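Local coordinates for protein IAA acetyltransferase (Bacillus cereus ATCC 14579, PDB 1Y9K) that probably transfers an acetyl group from acetyl-CoA to an amino group of a substrate, at residues A[134-137]-A[142-145]; A[23-28]-A[130-135]; A[5-10]-A[80-85]. One frame throughout, in Å; residues are numbered along the deposited sequence.

Contact 1 (A[134-137]-A[142-145]); sequences EEII and VCRD
Val142 carries its two methyl branches against the end of Glu135 and the flank of Ile137, and with 68 Å² buried it is the residue most covered by this pairing. Its CG1, anti to the backbone N (chi1 178°), lies 3.9 Å from Glu135 OE2; the two side chains run at about a right angle, so the extended glutamate lays its aliphatic part and carboxylate across the valine. Val142 CG2 meets Ile137 CG1 at 4.2 Å, a looser touch on the same face. Cys143 and Ile136 occupy the other face, where Ile136 CG2 packs against Cys143 CB at 3.7 Å. The antiparallel register rests on Ile137 and Val142, a non-hydrogen-bonded pair toward the turn whose CA atoms are 4.4 Å apart. Beside it Cys143 N donates to Ile136 O over 2.8 Å, with an N-H...O angle of 156°. A CA-H contact from Val142 CA reaches the same oxygen at 3.5 Å. On the other side of the Ile136 and Cys143 pair, where the strands diverge, a water bridges the backbone: it accepts from Ile136 N at 2.9 Å and donates to Cys143 O at 2.7 Å. The arrangement is a short beta hairpin on the protein surface, made of strand 136-138 and the start of strand 141-152. Phe128 of helix 127-131 covers the Ile136 and Cys143 side, and Asn104 bonds to the backbone of Val142, Arg144 and Asp145 as the long strand enters the main sheet.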
loop_
_atom_site.group_PDB
_atom_site.type_symbol
_atom_site.label_atom_id
_atom_site.label_comp_id
_atom_site.label_asym_id
_atom_site.label_seq_id
_atom_site.Cartn_x
_atom_site.Cartn_y
_atom_site.Cartn_z
ATOM N N GLU A 134 -5.537 -15.474 11.720
ATOM C CA GLU A 134 -6.490 -16.065 10.782
ATOM C C GLU A 134 -6.029 -16.077 9.317
ATOM O O GLU A 134 -5.553 -15.062 8.792
ATOM C CB GLU A 134 -7.858 -15.377 10.899
ATOM C CG GLU A 134 -8.989 -16.093 10.149
ATOM C CD GLU A 134 -9.263 -17.493 10.687
ATOM O OE1 GLU A 134 -9.991 -17.597 11.703
ATOM O OE2 GLU A 134 -8.760 -18.484 10.092
ATOM N N GLU A 135 -6.210 -17.235 8.673
ATOM C CA GLU A 135 -5.913 -17.442 7.254
ATOM C C GLU A 135 -6.670 -16.486 6.317
ATOM O O GLU A 135 -7.867 -16.232 6.508
ATOM C CB GLU A 135 -6.237 -18.881 6.874
ATOM C CG GLU A 135 -5.795 -19.269 5.476
ATOM C CD GLU A 135 -6.167 -20.686 5.132
ATOM O OE1 GLU A 135 -7.374 -20.959 4.955
ATOM O OE2 GLU A 135 -5.251 -21.527 5.040
ATOM N N ILE A 136 -5.957 -15.969 5.313
ATOM C CA ILE A 136 -6.531 -15.100 4.280
ATOM C C ILE A 136 -6.657 -15.863 2.951
ATOM O O ILE A 136 -5.678 -16.446 2.462
ATOM C CB ILE A 136 -5.683 -13.812 4.080
ATOM C CG1 ILE A 136 -5.634 -12.994 5.377
ATOM C CG2 ILE A 136 -6.246 -12.959 2.950
ATOM C CD1 ILE A 136 -4.460 -12.011 5.477
ATOM N N ILE A 137 -7.871 -15.876 2.398
ATOM C CA ILE A 137 -8.142 -16.448 1.073
ATOM C C ILE A 137 -8.670 -15.365 0.133
ATOM O O ILE A 137 -9.483 -14.529 0.521
ATOM C CB ILE A 137 -9.114 -17.651 1.128
ATOM C CG1 ILE A 137 -8.545 -18.756 2.027
ATOM C CG2 ILE A 137 -9.358 -18.214 -0.279
ATOM C CD1 ILE A 137 -9.565 -19.798 2.479
ATOM N N VAL A 142 -5.026 -19.127 -1.259
ATOM C CA VAL A 142 -4.526 -18.765 0.072
ATOM C C VAL A 142 -3.407 -17.725 -0.048
ATOM O O VAL A 142 -2.414 -17.944 -0.750
ATOM C CB VAL A 142 -4.026 -19.990 0.877
ATOM C CG1 VAL A 142 -3.467 -19.553 2.226
ATOM C CG2 VAL A 142 -5.152 -21.007 1.077
ATOM N N CYS A 143 -3.614 -16.588 0.614
ATOM C CA CYS A 143 -2.634 -15.524 0.720
ATOM C C CYS A 143 -1.642 -15.944 1.779
ATOM O O CYS A 143 -1.878 -15.775 2.976
ATOM C CB CYS A 143 -3.325 -14.233 1.124
ATOM S SG CYS A 143 -2.272 -12.806 1.034
ATOM N N ARG A 144 -0.519 -16.474 1.313
ATOM C CA ARG A 144 0.443 -17.169 2.150
ATOM C C ARG A 144 1.779 -16.423 2.213
ATOM O O ARG A 144 2.376 -16.280 3.271
ATOM C CB ARG A 144 0.623 -18.571 1.558
ATOM C CG ARG A 144 1.634 -19.492 2.207
ATOM C CD ARG A 144 1.688 -20.795 1.408
ATOM N NE ARG A 144 0.341 -21.302 1.144
ATOM C CZ ARG A 144 0.012 -22.186 0.200
ATOM N NH1 ARG A 144 0.930 -22.704 -0.614
ATOM N NH2 ARG A 144 -1.261 -22.549 0.075
ATOM N N ASP A 145 2.234 -15.945 1.061
ATOM C CA ASP A 145 3.564 -15.361 0.911
ATOM C C ASP A 145 3.475 -13.905 0.468
ATOM O O ASP A 145 2.551 -13.542 -0.266
ATOM C CB ASP A 145 4.347 -16.150 -0.144
ATOM C CG ASP A 145 4.339 -17.646 0.109
ATOM O OD1 ASP A 145 4.610 -18.058 1.251
ATOM O OD2 ASP A 145 4.080 -18.419 -0.836
HETATM O O HOH W 1 -3.142 -16.761 5.115
#

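Contact 2 (A[23-28]-A[130-135]); sequences ADPSER and KHYEEE
Tyr132 supplies the larger share of this contact, 82 Å², by extending its ring from the end of helix 127-131 into the loop that leads to helix 27-36. Its first torsion (chi1 -52°) sets CG anti to the carbonyl carbon and directs the ring at residues 24-26. The hydroxyl donates to Asp24 OD1 over 2.6 Å, the one hydrogen bond between the segments. OD1 lies at the ring edge and in the ring plane; the carboxylate plane is 82° from the ring plane, and the hydroxyl meets OD1 from above the carboxylate, 60° out of its plane. Pro25 buries 24 Å² and comes to the ring obliquely, its CD 3.7 Å from Tyr132 CE2, with the two side chains crossing at about a right angle. Ser26 adds 22 Å² through CB, which sits at the ring edge 3.7 Å from Tyr132 CE2. Its hydroxyl is engaged differently: OG bonds to Gln29 N, making Ser26 the N-cap of helix 27-36. Ser26 N also makes a weak bond, 3.4 Å, to Asp24 OD1, the oxygen that takes the tyrosine hydroxyl. Asp24 OD2 is hydrogen-bonded to Tyr33 OH in the same helix, and Gln29 touches the tyrosine as well. The buried carboxylate thus has a tyrosine hydroxyl on each oxygen, with Tyr132 the donor to OD1. If both donate, they would be expected to favour its charged form, and they tie the helix 27-36 entrance to the end of helix 127-131.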
loop_
_atom_site.group_PDB
_atom_site.type_symbol
_atom_site.label_atom_id
_atom_site.label_comp_id
_atom_site.label_asym_id
_atom_site.label_seq_id
_atom_site.Cartn_x
_atom_site.Cartn_y
_atom_site.Cartn_z
ATOM N N ALA A 23 -6.723 -3.277 3.817
ATOM C CA ALA A 23 -5.488 -3.811 3.254
ATOM C C ALA A 23 -4.688 -4.604 4.284
ATOM O O ALA A 23 -3.933 -5.506 3.920
ATOM C CB ALA A 23 -4.643 -2.687 2.672
ATOM N N ASP A 24 -4.859 -4.265 5.563
ATOM C CA ASP A 24 -4.088 -4.884 6.643
ATOM C C ASP A 24 -4.981 -5.185 7.849
ATOM O O ASP A 24 -5.287 -4.287 8.635
ATOM C CB ASP A 24 -2.912 -3.981 7.023
ATOM C CG ASP A 24 -1.964 -4.617 8.012
ATOM O OD1 ASP A 24 -2.268 -5.674 8.584
ATOM O OD2 ASP A 24 -0.891 -4.040 8.230
ATOM N N PRO A 25 -5.399 -6.460 7.992
ATOM C CA PRO A 25 -6.400 -6.906 8.979
ATOM C C PRO A 25 -6.068 -6.660 10.450
ATOM O O PRO A 25 -6.950 -6.764 11.287
ATOM C CB PRO A 25 -6.504 -8.419 8.717
ATOM C CG PRO A 25 -6.018 -8.597 7.327
ATOM C CD PRO A 25 -4.937 -7.584 7.156
ATOM N N SER A 26 -4.824 -6.332 10.769
ATOM C CA SER A 26 -4.435 -6.161 12.166
ATOM C C SER A 26 -4.180 -4.691 12.535
ATOM O O SER A 26 -3.427 -3.982 11.857
ATOM C CB SER A 26 -3.227 -7.044 12.494
ATOM O OG SER A 26 -2.399 -6.459 13.486
ATOM N N GLU A 27 -4.825 -4.246 13.611
ATOM C CA GLU A 27 -4.665 -2.885 14.104
ATOM C C GLU A 27 -3.302 -2.660 14.754
ATOM O O GLU A 27 -2.790 -1.538 14.767
ATOM C CB GLU A 27 -5.780 -2.535 15.083
ATOM C CG GLU A 27 -7.048 -2.052 14.391
ATOM C CD GLU A 27 -8.080 -1.467 15.355
ATOM O OE1 GLU A 27 -7.703 -0.687 16.264
ATOM O OE2 GLU A 27 -9.277 -1.781 15.187
ATOM N N ARG A 28 -2.726 -3.729 15.296
ATOM C CA ARG A 28 -1.391 -3.658 15.878
ATOM C C ARG A 28 -0.301 -3.506 14.813
ATOM O O ARG A 28 0.660 -2.769 15.037
ATOM C CB ARG A 28 -1.110 -4.862 16.781
ATOM C CG ARG A 28 -0.216 -4.517 17.977
ATOM C CD ARG A 28 -0.678 -5.235 19.253
ATOM N NE ARG A 28 -0.336 -6.659 19.253
ATOM C CZ ARG A 28 -0.771 -7.545 20.148
ATOM N NH1 ARG A 28 -1.584 -7.173 21.134
ATOM N NH2 ARG A 28 -0.391 -8.815 20.057
ATOM N N LYS A 130 2.396 -16.020 9.506
ATOM C CA LYS A 130 3.205 -15.590 10.634
ATOM C C LYS A 130 2.696 -14.309 11.306
ATOM O O LYS A 130 2.840 -14.149 12.517
ATOM C CB LYS A 130 4.636 -15.370 10.156
ATOM C CG LYS A 130 5.687 -15.974 11.046
ATOM C CD LYS A 130 6.858 -16.474 10.224
ATOM C CE LYS A 130 6.512 -17.768 9.494
ATOM N NZ LYS A 130 7.609 -18.142 8.556
ATOM N N HIS A 131 2.119 -13.402 10.517
ATOM C CA HIS A 131 1.687 -12.099 11.019
ATOM C C HIS A 131 0.222 -12.051 11.437
ATOM O O HIS A 131 -0.195 -11.125 12.127
ATOM C CB HIS A 131 1.966 -11.005 9.983
ATOM C CG HIS A 131 3.406 -10.613 9.897
ATOM N ND1 HIS A 131 4.370 -11.432 9.350
ATOM C CD2 HIS A 131 4.050 -9.489 10.290
ATOM C CE1 HIS A 131 5.545 -10.831 9.410
ATOM N NE2 HIS A 131 5.378 -9.648 9.971
ATOM N N TYR A 132 -0.563 -13.033 11.012
ATOM C CA TYR A 132 -1.992 -13.029 11.305
ATOM C C TYR A 132 -2.472 -14.366 11.838
ATOM O O TYR A 132 -2.124 -15.424 11.305
ATOM C CB TYR A 132 -2.800 -12.612 10.073
ATOM C CG TYR A 132 -2.325 -11.315 9.458
ATOM C CD1 TYR A 132 -1.443 -11.319 8.380
ATOM C CD2 TYR A 132 -2.741 -10.085 9.967
ATOM C CE1 TYR A 132 -0.995 -10.142 7.816
ATOM C CE2 TYR A 132 -2.298 -8.891 9.411
ATOM C CZ TYR A 132 -1.426 -8.925 8.335
ATOM O OH TYR A 132 -0.980 -7.754 7.775
ATOM N N GLU A 133 -3.259 -14.303 12.906
ATOM C CA GLU A 133 -3.871 -15.481 13.507
ATOM C C GLU A 133 -4.724 -16.221 12.466
ATOM O O GLU A 133 -4.615 -17.438 12.322
ATOM C CB GLU A 133 -4.720 -15.057 14.722
ATOM C CG GLU A 133 -4.909 -16.123 15.827
ATOM C CD GLU A 133 -5.887 -15.671 16.940
ATOM O OE1 GLU A 133 -6.231 -16.502 17.823
ATOM O OE2 GLU A 133 -6.321 -14.488 16.928
ATOM N N GLU A 134 -5.537 -15.474 11.720
ATOM C CA GLU A 134 -6.490 -16.065 10.782
ATOM C C GLU A 134 -6.029 -16.077 9.317
ATOM O O GLU A 134 -5.553 -15.062 8.792
ATOM C CB GLU A 134 -7.858 -15.377 10.899
ATOM C CG GLU A 134 -8.989 -16.093 10.149
ATOM C CD GLU A 134 -9.263 -17.493 10.687
ATOM O OE1 GLU A 134 -9.991 -17.597 11.703
ATOM O OE2 GLU A 134 -8.760 -18.484 10.092
ATOM N N GLU A 135 -6.210 -17.235 8.673
ATOM C CA GLU A 135 -5.913 -17.442 7.254
ATOM C C GLU A 135 -6.670 -16.486 6.317
ATOM O O GLU A 135 -7.867 -16.232 6.508
ATOM C CB GLU A 135 -6.237 -18.881 6.874
ATOM C CG GLU A 135 -5.795 -19.269 5.476
ATOM C CD GLU A 135 -6.167 -20.686 5.132
ATOM O OE1 GLU A 135 -7.374 -20.959 4.955
ATOM O OE2 GLU A 135 -5.251 -21.527 5.040
#

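Contact 3 (A[5-10]-A[80-85]); sequences VVIERI and KKLLRH
Ile7 brings the edge strand of the GNAT fold, residues 6-10, against helix 78-92, and its 104 Å² dominates the contact. That helix begins within the family's Q-x-x-G-x-G segment, which in relatives binds the pyrophosphate of acetyl-CoA and probably does so here; the contact packs the first strand on it. Strand and helix segments approach to 10.0 Å between axes and cross at -42°, a helix lying over a sheet. The tight part is built on the two branches of this isoleucine, both of which reach His85. CG1 is anti to the carbonyl carbon (chi1 -52°), which sends CD1 toward the helix: it lies 3.8 Å from both Lys81 O and His85 CB, and 4.1 Å from Leu82 CD2. Leu82 continues inward onto Ile67 and Val69 of strand 61-69, joining the contact to the core. CG2 lies over one face of the imidazole of His85, whose ND1 is hydrogen-bonded to Tyr52 OH. The looser side is formed by Val5 and the side chain of Lys81. Both CB atoms are directed at the opposite segment, yet Val5 CB comes no closer than 4.5 Å, to Lys81 CD, and Lys81 only brings its CB to 4.5 Å from Ile7 CD1. On the tight side a CH-pi contact is clear: Ile7 CG2 stands 3.6 Å from the centroid of the His85 ring, 11° off the ring normal.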
loop_
_atom_site.group_PDB
_atom_site.type_symbol
_atom_site.label_atom_id
_atom_site.label_comp_id
_atom_site.label_asym_id
_atom_site.label_seq_id
_atom_site.Cartn_x
_atom_site.Cartn_y
_atom_site.Cartn_z
ATOM N N VAL A 5 -10.568 13.192 -7.766
ATOM C CA VAL A 5 -9.933 12.664 -6.567
ATOM C C VAL A 5 -8.835 13.621 -6.102
ATOM O O VAL A 5 -7.953 13.990 -6.875
ATOM C CB VAL A 5 -9.372 11.229 -6.806
ATOM C CG1 VAL A 5 -8.656 10.705 -5.575
ATOM C CG2 VAL A 5 -10.491 10.276 -7.190
ATOM N N VAL A 6 -8.904 14.029 -4.837
ATOM C CA VAL A 6 -7.906 14.931 -4.255
ATOM C C VAL A 6 -7.100 14.207 -3.173
ATOM O O VAL A 6 -7.672 13.652 -2.237
ATOM C CB VAL A 6 -8.560 16.234 -3.685
ATOM C CG1 VAL A 6 -7.504 17.279 -3.386
ATOM C CG2 VAL A 6 -9.578 16.804 -4.664
ATOM N N ILE A 7 -5.775 14.220 -3.312
ATOM C CA ILE A 7 -4.875 13.504 -2.402
ATOM C C ILE A 7 -4.066 14.474 -1.552
ATOM O O ILE A 7 -3.486 15.421 -2.063
ATOM C CB ILE A 7 -3.905 12.538 -3.158
ATOM C CG1 ILE A 7 -4.679 11.604 -4.099
ATOM C CG2 ILE A 7 -3.048 11.746 -2.166
ATOM C CD1 ILE A 7 -3.798 10.722 -4.997
ATOM N N GLU A 8 -4.016 14.219 -0.251
ATOM C CA GLU A 8 -3.324 15.106 0.684
ATOM C C GLU A 8 -2.741 14.341 1.879
ATOM O O GLU A 8 -3.188 13.246 2.205
ATOM C CB GLU A 8 -4.258 16.265 1.138
ATOM C CG GLU A 8 -5.736 15.866 1.377
ATOM C CD GLU A 8 -6.708 17.060 1.483
ATOM O OE1 GLU A 8 -6.900 17.799 0.482
ATOM O OE2 GLU A 8 -7.311 17.239 2.571
ATOM N N ARG A 9 -1.726 14.918 2.510
ATOM C CA ARG A 9 -1.206 14.408 3.773
ATOM C C ARG A 9 -2.168 14.573 4.936
ATOM O O ARG A 9 -2.897 15.564 5.028
ATOM C CB ARG A 9 0.087 15.112 4.145
ATOM C CG ARG A 9 1.280 14.369 3.679
ATOM C CD ARG A 9 2.342 14.296 4.739
ATOM N NE ARG A 9 1.942 13.414 5.824
ATOM C CZ ARG A 9 2.662 13.232 6.920
ATOM N NH1 ARG A 9 3.824 13.863 7.070
ATOM N NH2 ARG A 9 2.222 12.415 7.864
ATOM N N ILE A 10 -2.146 13.598 5.837
ATOM C CA ILE A 10 -2.882 13.696 7.079
ATOM C C ILE A 10 -1.931 13.414 8.231
ATOM O O ILE A 10 -0.943 12.702 8.046
ATOM C CB ILE A 10 -4.108 12.737 7.129
ATOM C CG1 ILE A 10 -3.690 11.298 6.837
ATOM C CG2 ILE A 10 -5.217 13.212 6.172
ATOM C CD1 ILE A 10 -4.407 10.286 7.672
ATOM N N LYS A 80 -4.229 3.333 -9.177
ATOM C CA LYS A 80 -3.371 4.044 -10.133
ATOM C C LYS A 80 -2.934 5.419 -9.625
ATOM O O LYS A 80 -1.736 5.711 -9.572
ATOM C CB LYS A 80 -4.123 4.230 -11.449
ATOM C CG LYS A 80 -3.744 3.295 -12.573
ATOM C CD LYS A 80 -3.094 4.061 -13.731
ATOM C CE LYS A 80 -1.628 4.418 -13.454
ATOM N NZ LYS A 80 -1.100 5.439 -14.422
ATOM N N LYS A 81 -3.912 6.251 -9.253
ATOM C CA LYS A 81 -3.670 7.622 -8.788
ATOM C C LYS A 81 -2.865 7.720 -7.494
ATOM O O LYS A 81 -1.942 8.527 -7.411
ATOM C CB LYS A 81 -4.994 8.379 -8.646
ATOM C CG LYS A 81 -5.480 9.000 -9.944
ATOM C CD LYS A 81 -6.995 9.115 -10.000
ATOM C CE LYS A 81 -7.437 9.767 -11.307
ATOM N NZ LYS A 81 -8.692 9.150 -11.838
ATOM N N LEU A 82 -3.213 6.906 -6.496
ATOM C CA LEU A 82 -2.485 6.873 -5.223
ATOM C C LEU A 82 -1.035 6.445 -5.418
ATOM O O LEU A 82 -0.129 6.929 -4.729
ATOM C CB LEU A 82 -3.164 5.925 -4.230
ATOM C CG LEU A 82 -4.447 6.371 -3.517
ATOM C CD1 LEU A 82 -5.121 5.165 -2.844
ATOM C CD2 LEU A 82 -4.194 7.509 -2.510
ATOM N N LEU A 83 -0.837 5.536 -6.371
ATOM C CA LEU A 83 0.460 4.953 -6.667
ATOM C C LEU A 83 1.364 5.984 -7.341
ATOM O O LEU A 83 2.496 6.189 -6.897
ATOM C CB LEU A 83 0.266 3.723 -7.557
ATOM C CG LEU A 83 0.987 2.413 -7.260
ATOM C CD1 LEU A 83 1.078 2.090 -5.762
ATOM C CD2 LEU A 83 0.274 1.303 -8.005
ATOM N N ARG A 84 0.864 6.622 -8.405
ATOM C CA ARG A 84 1.528 7.774 -9.024
ATOM C C ARG A 84 1.970 8.783 -7.954
ATOM O O ARG A 84 3.117 9.239 -7.968
ATOM C CB ARG A 84 0.608 8.479 -10.043
ATOM C CG ARG A 84 0.303 7.697 -11.343
ATOM C CD ARG A 84 -0.152 8.637 -12.494
ATOM N NE ARG A 84 -1.588 8.978 -12.483
ATOM C CZ ARG A 84 -2.134 10.021 -11.845
ATOM N NH1 ARG A 84 -3.444 10.235 -11.919
ATOM N NH2 ARG A 84 -1.387 10.857 -11.126
ATOM N N HIS A 85 1.064 9.097 -7.021
ATOM C CA HIS A 85 1.322 10.066 -5.944
ATOM C C HIS A 85 2.393 9.599 -4.956
ATOM O O HIS A 85 3.224 10.404 -4.519
ATOM C CB HIS A 85 0.026 10.405 -5.200
ATOM C CG HIS A 85 0.115 11.616 -4.318
ATOM N ND1 HIS A 85 0.815 11.629 -3.130
ATOM C CD2 HIS A 85 -0.456 12.840 -4.428
ATOM C CE1 HIS A 85 0.689 12.812 -2.555
ATOM N NE2 HIS A 85 -0.080 13.565 -3.321
#

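Overall arrangement
Contacts 1 and 2 are neighbours, with centres 10 Å apart; they share Glu134 and Glu135, and the hairpin and the Tyr132 loop are joined by packing of Ile136 CD1 on Pro25 CG at 4.2 Å. Contact 3 lies across the chain's centre, its centre 28 Å from that of contact 1 and 25 Å from that of contact 2, with nearest atoms about 17 Å and about 10 Å away. Contacts 1 and 3 nevertheless reach the same mixed sheet, while the segments of contacts 2 and 3 alternate along the chain. Of the three, contact 3 includes the helix, 78-92, whose start probably borders the acetyl-CoA site, as in other GNAT enzymes.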